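Local coordinates for uncharacterized protein lp_2219 (Lactobacillus plantarum, PDB 3HFQ), which is of unknown function but folds as a seven-bladed beta-propeller of the lactonase family, and so may act on a lactone or related substrate, at residues A103-G108 with G140-Y145; T109-K114 with T124-H129. The protein carries 1 engineered substitution. One frame throughout, in Å; residues are numbered along the deposited sequence.

The two contacts illustrate how a propeller is held within a blade and between blades. Contact 2 is intrablade: it pairs strands 109-115 and 121-128, the third and fourth strands of one four-stranded sheet, by antiparallel backbone hydrogen bonds broken by one beta bulge, and its partly exposed outer strand carries polar side chains. Contact 1 is mostly buried and lies nearer the centre of the chain; it sets the end of strand 99-104 and the turn after it against the start of strand 143-148 in the next blade, relying on ring stacking and apolar packing. The two meet where Gln128 NE2 bonds to Lys107 O, 2.9 Å away, and where Asn104 N lies 2.9 Å from Thr109 O, a probable hydrogen bond.

Contact 1 (A103-G108 with G140-Y145); sequences ANYHKG and GSHIHY. With PO4 (phosphate ion), chain C.
Tyr105 and His142 lie face on face in an offset stack, their planes only 6° apart and their centroids separated by 4.2 Å. The tyrosine ring reaches this place because CG stands anti to the backbone N (chi1 -172°). His142 CB sits over the centre of that ring, a CH-pi contact of 3.7 Å to the centroid, while Gly140 O covers the imidazole's other face. His144 CD2 comes to the edge of the Tyr105 ring, 3.5 Å from Tyr105 CD2, and completes an aromatic cluster.

The contact joins two adjacent blades of the propeller, and its meeting strands, 99-104 and 143-148, belong to different sheets. Apolar packing extends the seam: Ile143 splits its branches, CG2 touching Ala103 CB at 3.6 Å and CG1 resting on Gly108 C.

Polar contacts between the backbones are weak, such as the CA-H...O approach of His142 CA to Tyr105 O at 3.2 Å. The turn itself is shaped by an Asx motif, with Lys107 N bonded to Asn104 OD1, while Asn104 ND2 donates to Thr86 O. A phosphate ion, probably from the crystallisation liquor, takes a hydrogen bond from His144 NE2 through O4 at 2.7 Å; Arg190 and Arg259 also bind it.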
loop_
_atom_site.group_PDB
_atom_site.type_symbol
_atom_site.label_atom_id
_atom_site.label_comp_id
_atom_site.label_asym_id
_atom_site.label_seq_id
_atom_site.Cartn_x
_atom_site.Cartn_y
_atom_site.Cartn_z
ATOM N N ALA A 103 -7.717 -3.344 6.351
ATOM C CA ALA A 103 -7.539 -2.339 7.396
ATOM C C ALA A 103 -8.571 -1.239 7.211
ATOM O O ALA A 103 -8.759 -0.754 6.099
ATOM C CB ALA A 103 -6.141 -1.747 7.306
ATOM N N ASN A 104 -9.237 -0.833 8.288
ATOM C CA ASN A 104 -10.233 0.225 8.168
ATOM C C ASN A 104 -9.806 1.453 8.959
ATOM O O ASN A 104 -9.712 1.426 10.184
ATOM C CB ASN A 104 -11.604 -0.255 8.647
ATOM C CG ASN A 104 -12.721 0.686 8.230
ATOM O OD1 ASN A 104 -12.702 1.878 8.550
ATOM N ND2 ASN A 104 -13.700 0.156 7.510
ATOM N N TYR A 105 -9.562 2.532 8.231
ATOM C CA TYR A 105 -9.113 3.792 8.805
ATOM C C TYR A 105 -10.076 4.411 9.808
ATOM O O TYR A 105 -9.739 4.597 10.974
ATOM C CB TYR A 105 -8.843 4.778 7.669
ATOM C CG TYR A 105 -8.187 6.073 8.093
ATOM C CD1 TYR A 105 -8.940 7.135 8.597
ATOM C CD2 TYR A 105 -6.813 6.246 7.956
ATOM C CE1 TYR A 105 -8.333 8.341 8.958
ATOM C CE2 TYR A 105 -6.197 7.442 8.313
ATOM C CZ TYR A 105 -6.959 8.484 8.805
ATOM O OH TYR A 105 -6.336 9.666 9.142
ATOM N N HIS A 106 -11.280 4.722 9.347
ATOM C CA HIS A 106 -12.283 5.357 10.189
ATOM C C HIS A 106 -12.771 4.516 11.371
ATOM O O HIS A 106 -12.992 5.049 12.459
ATOM C CB HIS A 106 -13.458 5.784 9.308
ATOM C CG HIS A 106 -13.047 6.609 8.126
ATOM N ND1 HIS A 106 -12.625 7.918 8.242
ATOM C CD2 HIS A 106 -12.954 6.298 6.813
ATOM C CE1 HIS A 106 -12.291 8.376 7.048
ATOM N NE2 HIS A 106 -12.481 7.413 6.162
ATOM N N LYS A 107 -12.929 3.209 11.174
ATOM C CA LYS A 107 -13.400 2.330 12.247
ATOM C C LYS A 107 -12.311 1.902 13.229
ATOM O O LYS A 107 -12.611 1.521 14.363
ATOM C CB LYS A 107 -14.040 1.067 11.665
ATOM C CG LYS A 107 -15.335 1.286 10.908
ATOM C CD LYS A 107 -15.869 -0.058 10.420
ATOM C CE LYS A 107 -17.343 0.004 10.081
ATOM N NZ LYS A 107 -17.870 -1.351 9.746
ATOM N N GLY A 108 -11.056 1.950 12.787
ATOM C CA GLY A 108 -9.947 1.555 13.644
ATOM C C GLY A 108 -9.902 0.047 13.811
ATOM O O GLY A 108 -9.590 -0.470 14.886
ATOM N N GLY A 140 -8.587 9.364 16.752
ATOM C CA GLY A 140 -8.930 8.030 17.214
ATOM C C GLY A 140 -8.081 6.995 16.500
ATOM O O GLY A 140 -7.162 7.352 15.769
ATOM N N SER A 141 -8.378 5.716 16.707
ATOM C CA SER A 141 -7.616 4.661 16.050
ATOM C C SER A 141 -7.875 4.678 14.553
ATOM O O SER A 141 -9.021 4.769 14.115
ATOM C CB SER A 141 -7.993 3.289 16.610
ATOM O OG SER A 141 -7.409 2.261 15.830
ATOM N N HIS A 142 -6.801 4.576 13.775
ATOM C CA HIS A 142 -6.888 4.574 12.320
ATOM C C HIS A 142 -5.936 3.516 11.754
ATOM O O HIS A 142 -4.754 3.779 11.564
ATOM C CB HIS A 142 -6.516 5.961 11.782
ATOM C CG HIS A 142 -7.465 7.048 12.197
ATOM N ND1 HIS A 142 -7.046 8.328 12.501
ATOM C CD2 HIS A 142 -8.812 7.055 12.331
ATOM C CE1 HIS A 142 -8.096 9.073 12.803
ATOM N NE2 HIS A 142 -9.179 8.326 12.708
ATOM N N ILE A 143 -6.455 2.318 11.495
ATOM C CA ILE A 143 -5.635 1.235 10.956
ATOM C C ILE A 143 -5.441 1.471 9.461
ATOM O O ILE A 143 -6.405 1.712 8.738
ATOM C CB ILE A 143 -6.305 -0.143 11.194
ATOM C CG1 ILE A 143 -6.631 -0.311 12.681
ATOM C CG2 ILE A 143 -5.369 -1.259 10.760
ATOM C CD1 ILE A 143 -5.417 -0.194 13.604
ATOM N N HIS A 144 -4.200 1.386 8.990
ATOM C CA HIS A 144 -3.925 1.660 7.582
ATOM C C HIS A 144 -3.131 0.583 6.850
ATOM O O HIS A 144 -2.849 0.717 5.654
ATOM C CB HIS A 144 -3.164 2.983 7.472
ATOM C CG HIS A 144 -3.596 3.837 6.322
ATOM N ND1 HIS A 144 -3.773 3.339 5.050
ATOM C CD2 HIS A 144 -3.904 5.153 6.260
ATOM C CE1 HIS A 144 -4.175 4.312 4.253
ATOM N NE2 HIS A 144 -4.263 5.425 4.961
ATOM N N TYR A 145 -2.771 -0.483 7.555
ATOM C CA TYR A 145 -1.973 -1.534 6.942
ATOM C C TYR A 145 -2.134 -2.837 7.707
ATOM O O TYR A 145 -2.095 -2.854 8.939
ATOM C CB TYR A 145 -0.501 -1.083 6.928
ATOM C CG TYR A 145 0.507 -2.065 6.357
ATOM C CD1 TYR A 145 1.045 -3.085 7.143
ATOM C CD2 TYR A 145 0.954 -1.943 5.042
ATOM C CE1 TYR A 145 2.010 -3.959 6.629
ATOM C CE2 TYR A 145 1.914 -2.816 4.518
ATOM C CZ TYR A 145 2.438 -3.818 5.319
ATOM O OH TYR A 145 3.382 -4.683 4.810
HETATM P P PO4 C . -4.489 8.617 4.355
HETATM O O1 PO4 C . -5.021 10.060 4.016
HETATM O O2 PO4 C . -3.275 8.267 3.415
HETATM O O3 PO4 C . -4.025 8.562 5.862
HETATM O O4 PO4 C . -5.640 7.562 4.125
#

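Contact 2 (T109-K114 with T124-H129); sequences TAEVMK and TDTVQH
Glu111 and Thr126 meet because both first torsions place the reaching atom anti to the carbonyl carbon: CG of Glu111 at chi1 -72° and OG1 of Thr126 at -59°. The two side chains then run side by side on one face of the sheet, the glutamate chain extended beyond CG. Thr126 OG1 donates to Glu111 OE2 at 2.8 Å, arriving from above the carboxylate plane, and its CG2 packs against Glu111 CG at 3.7 Å. An alanine in place of Glu111 would remove both the carboxylate and CG, and is likely to leave the threonine hydroxyl without this acceptor and to strip its methyl of the packing against Glu111 CG.

Between the backbones the pairing is antiparallel. Ala110 and Val127 form a hydrogen-bonded pair with bonds in both directions, the one from Val127 N to Ala110 O being short at 2.8 Å. Further along, Val112 N donates to Asp125 O, but Val112 O accepts twice, from Thr124 N at 2.9 Å and Asp125 N at 3.2 Å. Two residues thus face one, a classic beta bulge. Thr124 OG1, hydrogen-bonded to Gly173 O, packs against Val112 CG1. At the opposite end Gln128 OE1 touches the Thr109 methyl CG2 at 3.3 Å.

This hairpin forms the outer half of its blade. Strand 109-115 also pairs with strand 99-104 on its inner side, while strand 121-128 is the outermost in the sheet; Ala110 and His129 reach across to strand 143-148 of the following blade.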
loop_
_atom_site.group_PDB
_atom_site.type_symbol
_atom_site.label_atom_id
_atom_site.label_comp_id
_atom_site.label_asym_id
_atom_site.label_seq_id
_atom_site.Cartn_x
_atom_site.Cartn_y
_atom_site.Cartn_z
ATOM N N THR A 109 -10.198 -0.663 12.729
ATOM C CA THR A 109 -10.234 -2.117 12.766
ATOM C C THR A 109 -9.345 -2.833 11.764
ATOM O O THR A 109 -8.928 -2.272 10.749
ATOM C CB THR A 109 -11.665 -2.627 12.516
ATOM O OG1 THR A 109 -12.119 -2.144 11.244
ATOM C CG2 THR A 109 -12.609 -2.138 13.596
ATOM N N ALA A 110 -9.070 -4.094 12.083
ATOM C CA ALA A 110 -8.301 -4.989 11.232
ATOM C C ALA A 110 -9.285 -6.141 11.086
ATOM O O ALA A 110 -9.811 -6.647 12.078
ATOM C CB ALA A 110 -7.036 -5.459 11.939
ATOM N N GLU A 111 -9.570 -6.533 9.855
ATOM C CA GLU A 111 -10.507 -7.621 9.621
ATOM C C GLU A 111 -9.859 -8.775 8.872
ATOM O O GLU A 111 -8.891 -8.582 8.129
ATOM C CB GLU A 111 -11.730 -7.123 8.839
ATOM C CG GLU A 111 -12.707 -6.232 9.608
ATOM C CD GLU A 111 -14.105 -6.302 9.018
ATOM O OE1 GLU A 111 -14.209 -6.583 7.803
ATOM O OE2 GLU A 111 -15.096 -6.077 9.746
ATOM N N VAL A 112 -10.402 -9.974 9.083
ATOM C CA VAL A 112 -9.894 -11.178 8.439
ATOM C C VAL A 112 -11.058 -11.907 7.780
ATOM O O VAL A 112 -12.134 -12.034 8.366
ATOM C CB VAL A 112 -9.240 -12.132 9.466
ATOM C CG1 VAL A 112 -8.600 -13.324 8.745
ATOM C CG2 VAL A 112 -8.210 -11.378 10.295
HETATM N N MSE A 113 -10.842 -12.372 6.554
HETATM C CA MSE A 113 -11.857 -13.099 5.802
HETATM C C MSE A 113 -11.210 -14.355 5.240
HETATM O O MSE A 113 -10.011 -14.360 4.963
HETATM C CB MSE A 113 -12.381 -12.231 4.651
HETATM C CG MSE A 113 -13.177 -11.021 5.103
HETATM SE SE MSE A 113 -13.177 -9.620 3.783
HETATM C CE MSE A 113 -13.797 -8.151 4.881
ATOM N N LYS A 114 -11.991 -15.418 5.074
ATOM C CA LYS A 114 -11.445 -16.655 4.526
ATOM C C LYS A 114 -11.863 -16.809 3.067
ATOM O O LYS A 114 -12.978 -16.455 2.691
ATOM C CB LYS A 114 -11.906 -17.864 5.353
ATOM C CG LYS A 114 -13.408 -18.063 5.429
ATOM C CD LYS A 114 -13.750 -19.253 6.322
ATOM C CE LYS A 114 -15.249 -19.519 6.355
ATOM N NZ LYS A 114 -15.602 -20.626 7.290
ATOM N N THR A 124 -14.424 -13.561 9.138
ATOM C CA THR A 124 -14.098 -14.428 10.263
ATOM C C THR A 124 -13.765 -13.663 11.542
ATOM O O THR A 124 -14.093 -14.117 12.638
ATOM C CB THR A 124 -12.893 -15.358 9.956
ATOM O OG1 THR A 124 -11.763 -14.573 9.556
ATOM C CG2 THR A 124 -13.245 -16.355 8.850
ATOM N N ASP A 125 -13.131 -12.501 11.410
ATOM C CA ASP A 125 -12.738 -11.741 12.596
ATOM C C ASP A 125 -12.614 -10.237 12.344
ATOM O O ASP A 125 -12.243 -9.806 11.254
ATOM C CB ASP A 125 -11.407 -12.310 13.100
ATOM C CG ASP A 125 -11.040 -11.843 14.505
ATOM O OD1 ASP A 125 -11.948 -11.570 15.320
ATOM O OD2 ASP A 125 -9.828 -11.779 14.802
ATOM N N THR A 126 -12.950 -9.450 13.361
ATOM C CA THR A 126 -12.851 -7.996 13.300
ATOM C C THR A 126 -12.224 -7.551 14.614
ATOM O O THR A 126 -12.845 -7.651 15.675
ATOM C CB THR A 126 -14.234 -7.321 13.159
ATOM O OG1 THR A 126 -14.881 -7.789 11.969
ATOM C CG2 THR A 126 -14.079 -5.805 13.064
ATOM N N VAL A 127 -10.981 -7.088 14.540
ATOM C CA VAL A 127 -10.259 -6.638 15.723
ATOM C C VAL A 127 -10.403 -5.129 15.885
ATOM O O VAL A 127 -10.060 -4.366 14.980
ATOM C CB VAL A 127 -8.765 -7.010 15.619
ATOM C CG1 VAL A 127 -7.988 -6.425 16.792
ATOM C CG2 VAL A 127 -8.623 -8.526 15.595
ATOM N N GLN A 128 -10.913 -4.703 17.038
ATOM C CA GLN A 128 -11.117 -3.285 17.311
ATOM C C GLN A 128 -9.977 -2.684 18.121
ATOM O O GLN A 128 -9.577 -3.235 19.146
ATOM C CB GLN A 128 -12.434 -3.079 18.070
ATOM C CG GLN A 128 -12.766 -1.618 18.371
ATOM C CD GLN A 128 -13.039 -0.807 17.118
ATOM O OE1 GLN A 128 -13.987 -1.079 16.384
ATOM N NE2 GLN A 128 -12.203 0.195 16.867
ATOM N N HIS A 129 -9.456 -1.552 17.658
ATOM C CA HIS A 129 -8.372 -0.872 18.361
ATOM C C HIS A 129 -8.864 0.456 18.920
ATOM O O HIS A 129 -9.923 0.951 18.537
ATOM C CB HIS A 129 -7.190 -0.595 17.422
ATOM C CG HIS A 129 -6.632 -1.817 16.761
ATOM N ND1 HIS A 129 -7.263 -2.448 15.711
ATOM C CD2 HIS A 129 -5.501 -2.522 17.002
ATOM C CE1 HIS A 129 -6.542 -3.492 15.331
ATOM N NE2 HIS A 129 -5.470 -3.557 16.099
#